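Local coordinates for protein AxyAgu115A (PDB 6NPS) that probably acts as a family GH115 alpha-glucuronidase, hydrolysing the glucuronic acid side groups from the xylan backbone of arabinoglucuronoxylan, at residues 136-140 with 489-493; 142-146 with 565-570. The protein carries 3 engineered substitutions. One frame throughout, in Å; residues are numbered along the deposited sequence.

Interaction 1: 136-140 with 489-493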
loop_
_atom_site.group_PDB
_atom_site.type_symbol
_atom_site.label_atom_id
_atom_site.label_comp_id
_atom_site.label_asym_id
_atom_site.label_seq_id
_atom_site.Cartn_x
_atom_site.Cartn_y
_atom_site.Cartn_z
ATOM N N VAL A 136 53.214 12.355 8.394
ATOM C CA VAL A 136 52.744 11.152 7.726
ATOM C C VAL A 136 51.527 10.613 8.466
ATOM O O VAL A 136 51.559 10.400 9.682
ATOM C CB VAL A 136 53.867 10.112 7.638
ATOM C CG1 VAL A 136 53.364 8.801 7.001
ATOM C CG2 VAL A 136 55.041 10.714 6.866
ATOM N N SER A 137 50.454 10.394 7.727
ATOM C CA SER A 137 49.230 9.911 8.329
ATOM C C SER A 137 49.332 8.427 8.687
ATOM O O SER A 137 50.007 7.663 7.995
ATOM C CB SER A 137 48.066 10.126 7.351
ATOM O OG SER A 137 46.932 9.437 7.825
ATOM N N PRO A 138 48.641 7.989 9.744
ATOM C CA PRO A 138 48.518 6.542 10.015
ATOM C C PRO A 138 47.925 5.739 8.866
ATOM O O PRO A 138 48.036 4.512 8.860
ATOM C CB PRO A 138 47.573 6.488 11.229
ATOM C CG PRO A 138 47.582 7.837 11.813
ATOM C CD PRO A 138 47.943 8.823 10.744
ATOM N N LEU A 139 47.219 6.392 7.963
ATOM C CA LEU A 139 46.590 5.791 6.794
ATOM C C LEU A 139 47.455 5.884 5.550
ATOM O O LEU A 139 46.969 5.585 4.448
ATOM C CB LEU A 139 45.236 6.462 6.521
ATOM C CG LEU A 139 44.374 6.694 7.769
ATOM C CD1 LEU A 139 43.099 7.467 7.427
ATOM C CD2 LEU A 139 44.057 5.346 8.421
ATOM N N VAL A 140 48.730 6.272 5.704
ATOM C CA VAL A 140 49.639 6.406 4.558
ATOM C C VAL A 140 49.623 5.149 3.681
ATOM O O VAL A 140 49.517 5.234 2.452
ATOM C CB VAL A 140 51.068 6.753 5.039
ATOM C CG1 VAL A 140 51.599 5.711 6.030
ATOM C CG2 VAL A 140 51.997 6.909 3.846
ATOM N N TRP A 489 41.600 15.307 12.436
ATOM C CA TRP A 489 41.774 14.152 11.568
ATOM C C TRP A 489 41.836 14.589 10.101
ATOM O O TRP A 489 42.633 14.051 9.329
ATOM C CB TRP A 489 40.630 13.169 11.812
ATOM C CG TRP A 489 40.722 11.856 11.108
ATOM C CD1 TRP A 489 41.311 10.685 11.587
ATOM C CD2 TRP A 489 40.138 11.526 9.837
ATOM N NE1 TRP A 489 41.140 9.674 10.663
ATOM C CE2 TRP A 489 40.428 10.158 9.587
ATOM C CE3 TRP A 489 39.393 12.259 8.880
ATOM C CZ2 TRP A 489 40.013 9.508 8.414
ATOM C CZ3 TRP A 489 39.003 11.628 7.715
ATOM C CH2 TRP A 489 39.305 10.258 7.488
ATOM N N ILE A 490 41.011 15.568 9.709
ATOM C CA ILE A 490 41.069 16.106 8.341
ATOM C C ILE A 490 42.436 16.725 8.053
ATOM O O ILE A 490 43.021 16.514 6.986
ATOM C CB ILE A 490 39.929 17.119 8.135
ATOM C CG1 ILE A 490 38.615 16.368 8.106
ATOM C CG2 ILE A 490 40.145 17.965 6.838
ATOM C CD1 ILE A 490 37.407 17.264 8.408
ATOM N N GLU A 491 42.981 17.481 9.010
ATOM C CA GLU A 491 44.304 18.074 8.827
ATOM C C GLU A 491 45.367 17.000 8.620
ATOM O O GLU A 491 46.286 17.163 7.801
ATOM C CB GLU A 491 44.657 18.926 10.044
ATOM C CG GLU A 491 45.855 19.824 9.831
ATOM C CD GLU A 491 45.541 20.939 8.862
ATOM O OE1 GLU A 491 46.447 21.371 8.109
ATOM O OE2 GLU A 491 44.371 21.371 8.850
ATOM N N GLN A 492 45.256 15.902 9.371
ATOM C CA GLN A 492 46.214 14.798 9.288
ATOM C C GLN A 492 46.185 14.127 7.916
ATOM O O GLN A 492 47.232 13.753 7.381
ATOM C CB GLN A 492 45.897 13.802 10.400
ATOM C CG GLN A 492 46.801 12.607 10.556
ATOM C CD GLN A 492 46.377 11.779 11.784
ATOM O OE1 GLN A 492 45.311 11.142 11.788
ATOM N NE2 GLN A 492 47.183 11.830 12.839
ATOM N N GLN A 493 44.997 13.967 7.317
ATOM C CA GLN A 493 44.925 13.391 5.977
ATOM C C GLN A 493 45.197 14.403 4.861
ATOM O O GLN A 493 45.687 14.011 3.803
ATOM C CB GLN A 493 43.557 12.767 5.712
ATOM C CG GLN A 493 42.935 11.992 6.837
ATOM C CD GLN A 493 43.906 11.100 7.558
ATOM O OE1 GLN A 493 44.785 10.498 6.934
ATOM N NE2 GLN A 493 43.769 11.015 8.891
#

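Interaction 2: 142-146 with 565-570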
loop_
_atom_site.group_PDB
_atom_site.type_symbol
_atom_site.label_atom_id
_atom_site.label_comp_id
_atom_site.label_asym_id
_atom_site.label_seq_id
_atom_site.Cartn_x
_atom_site.Cartn_y
_atom_site.Cartn_z
ATOM N N TRP A 142 47.392 2.254 4.321
ATOM C CA TRP A 142 46.055 1.680 4.244
ATOM C C TRP A 142 45.168 2.383 3.214
ATOM O O TRP A 142 44.443 1.721 2.460
ATOM C CB TRP A 142 45.387 1.707 5.622
ATOM C CG TRP A 142 44.078 1.024 5.523
ATOM C CD1 TRP A 142 42.844 1.599 5.444
ATOM C CD2 TRP A 142 43.877 -0.389 5.413
ATOM N NE1 TRP A 142 41.884 0.623 5.317
ATOM C CE2 TRP A 142 42.493 -0.604 5.301
ATOM C CE3 TRP A 142 44.740 -1.486 5.428
ATOM C CZ2 TRP A 142 41.940 -1.882 5.185
ATOM C CZ3 TRP A 142 44.192 -2.764 5.330
ATOM C CH2 TRP A 142 42.801 -2.942 5.189
ATOM N N SER A 143 45.198 3.719 3.158
ATOM C CA SER A 143 44.327 4.482 2.271
ATOM C C SER A 143 45.102 5.236 1.193
ATOM O O SER A 143 44.506 6.035 0.451
ATOM C CB SER A 143 43.493 5.482 3.082
ATOM O OG SER A 143 42.705 4.825 4.066
ATOM N N GLY A 144 46.414 5.038 1.112
ATOM C CA GLY A 144 47.204 5.809 0.156
ATOM C C GLY A 144 47.212 7.304 0.410
ATOM O O GLY A 144 47.116 8.084 -0.533
ATOM N N VAL A 145 47.325 7.725 1.665
ATOM C CA VAL A 145 47.404 9.149 1.985
ATOM C C VAL A 145 48.873 9.561 1.884
ATOM O O VAL A 145 49.662 9.306 2.787
ATOM C CB VAL A 145 46.823 9.445 3.370
ATOM C CG1 VAL A 145 46.923 10.959 3.686
ATOM C CG2 VAL A 145 45.370 8.956 3.413
ATOM N N LEU A 146 49.239 10.246 0.793
ATOM C CA LEU A 146 50.633 10.688 0.618
ATOM C C LEU A 146 50.930 11.919 1.473
ATOM O O LEU A 146 50.151 12.874 1.469
ATOM C CB LEU A 146 50.910 11.020 -0.840
ATOM C CG LEU A 146 50.898 9.815 -1.772
ATOM C CD1 LEU A 146 51.016 10.285 -3.214
ATOM C CD2 LEU A 146 52.003 8.832 -1.408
ATOM N N THR A 565 43.054 9.744 -4.808
ATOM C CA THR A 565 42.671 8.443 -4.261
ATOM C C THR A 565 42.254 8.552 -2.794
ATOM O O THR A 565 41.245 7.969 -2.379
ATOM C CB THR A 565 43.836 7.442 -4.426
ATOM O OG1 THR A 565 43.992 7.102 -5.813
ATOM C CG2 THR A 565 43.564 6.181 -3.655
ATOM N N ALA A 566 43.016 9.309 -2.002
ATOM C CA ALA A 566 42.685 9.512 -0.592
ATOM C C ALA A 566 41.399 10.303 -0.417
ATOM O O ALA A 566 40.563 9.949 0.412
ATOM C CB ALA A 566 43.858 10.206 0.122
ATOM N N TYR A 567 41.217 11.389 -1.170
ATOM C CA TYR A 567 39.937 12.088 -1.129
ATOM C C TYR A 567 38.780 11.131 -1.445
ATOM O O TYR A 567 37.779 11.061 -0.715
ATOM C CB TYR A 567 39.943 13.285 -2.098
ATOM C CG TYR A 567 38.575 13.920 -2.135
ATOM C CD1 TYR A 567 38.068 14.583 -1.019
ATOM C CD2 TYR A 567 37.773 13.818 -3.255
ATOM C CE1 TYR A 567 36.806 15.116 -1.018
ATOM C CE2 TYR A 567 36.510 14.347 -3.260
ATOM C CZ TYR A 567 36.047 15.005 -2.147
ATOM O OH TYR A 567 34.783 15.525 -2.163
ATOM N N PHE A 568 38.918 10.356 -2.511
ATOM C CA PHE A 568 37.833 9.473 -2.931
ATOM C C PHE A 568 37.532 8.405 -1.876
ATOM O O PHE A 568 36.376 8.183 -1.506
ATOM C CB PHE A 568 38.204 8.796 -4.259
ATOM C CG PHE A 568 37.055 8.049 -4.869
ATOM C CD1 PHE A 568 36.244 8.661 -5.819
ATOM C CD2 PHE A 568 36.755 6.755 -4.476
ATOM C CE1 PHE A 568 35.157 7.986 -6.368
ATOM C CE2 PHE A 568 35.661 6.086 -5.005
ATOM C CZ PHE A 568 34.866 6.705 -5.962
ATOM N N ALA A 569 38.564 7.701 -1.402
ATOM C CA ALA A 569 38.323 6.598 -0.481
ATOM C C ALA A 569 37.897 7.074 0.904
ATOM O O ALA A 569 37.090 6.408 1.557
ATOM C CB ALA A 569 39.576 5.730 -0.374
ATOM N N LEU A 570 38.377 8.235 1.354
ATOM C CA LEU A 570 38.090 8.685 2.708
ATOM C C LEU A 570 36.872 9.601 2.793
ATOM O O LEU A 570 36.253 9.688 3.864
ATOM C CB LEU A 570 39.316 9.419 3.294
ATOM C CG LEU A 570 40.578 8.544 3.540
ATOM C CD1 LEU A 570 41.775 9.338 4.084
ATOM C CD2 LEU A 570 40.295 7.346 4.464
HETATM O O HOH W 1 45.865 9.842 -2.726
#

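Interaction 1: 136-140 with 489-493
Ser137 and Gln493 make the polar link in this contact, where an ST turn nested in a type I beta turn (Ser137 to Val140) meets helix 482-494 near its C-terminal end. Ser137 OG donates to Gln493 OE1 at 2.6 Å, in the carbonyl plane and on a lone pair, with a C=O...donor angle of 129°. The same oxygen accepts from the backbone: Leu139 N lies 3.1 Å from Ser137 OG, nearly straight at 165°. The hydroxyl thus relays between its own turn and the helix, and its proton is committed to the glutamine. Pro138 meets Gln492 from the opposite direction. Its CD comes 3.5 Å from Gln492 CD and about 3.7 Å from both Gln492 OE1 and Gln492 NE2, so the ring carbon rests against the whole amide; Gln492 NE2 also bonds a glycerol, probably from the crystallisation liquor. The turn also packs on helix 195-207, where Pro138 touches Arg207 and Leu139 touches Leu204. Leu139 lays CD1 against two helix side chains, 3.5 Å from Gln493 OE1 and 3.8 Å from Trp489 CZ2. Gln493 reaches this place because its chain folds back at chi2 (-43°), laying the amide along the helix instead of away from it. Two weak bonds from Gln493 NE2, to Trp489 O and Gln492 OE1, are consistent with OE1 being the atom turned to the serine. With an alanine in place of Gln493, the buried Ser137 hydroxyl would probably be left without its acceptor, and a gap would open beside Leu139 CD1. On the helix side the amide is backed by an aromatic ring: Gln493 NE2 stands 3.4 Å above the plane of Trp489, offset toward the rim.

Interaction 2: 142-146 with 565-570
Val145 provides the apolar part of the contact, meeting Ala566 and Leu570 one turn apart on helix 564-596. A single methyl does the touching: Val145 CG2 is 3.8 Å from Ala566 CB and 3.7 Å from Leu570 CD1, the valine and leucine side chains crossing at about a right angle. With CG1 anti to the backbone N (chi1 180°), CG2 is the branch that faces the helix. Leu570 divides its two methyls, for CD2 packs 3.5 Å from Ser143 OG. Backbone packing follows, with Gly144 O 3.9 Å from Ala566 CB and the small alanine letting the loop come close. Gly144 has positive phi, a conformation that favours glycine and turns the loop here. The polar part runs through a water that accepts from Ala566 N at 3.0 Å and lies 3.1 Å from Gly144 O. Ala566 is in the first turn of its helix, where backbone N-H groups lack an intrahelical acceptor, and the water supplies one. The chemistry is therefore mostly apolar: methyl packing carries the contact, with a water between Gly144 O and Ala566 N adding at most one mediated polar link, while the buried Ser143 OG finds no hydrogen-bond partner in the model.

How the interactions relate
Both contacts use the same loop, which leaves helix 120-133 and runs on to strand 152-155; their centres are about 9 Å apart. Along the chain their segments alternate, in the order 136-140, 142-146, 489-493, 565-570. Interaction 1 seats the loop on helix 482-494, which follows the last barrel strand, 446-450, in the chain, and interaction 2 seats it on the start of the long helix 564-596. Val145 joins the two directly, its CG1 lying 3.3 Å from Gln493 O. The loop thus lies against two helices, both some 350 to 420 residues further on, that flank the same side of it, tying the N-terminal region to the barrel region and to the helices that follow it.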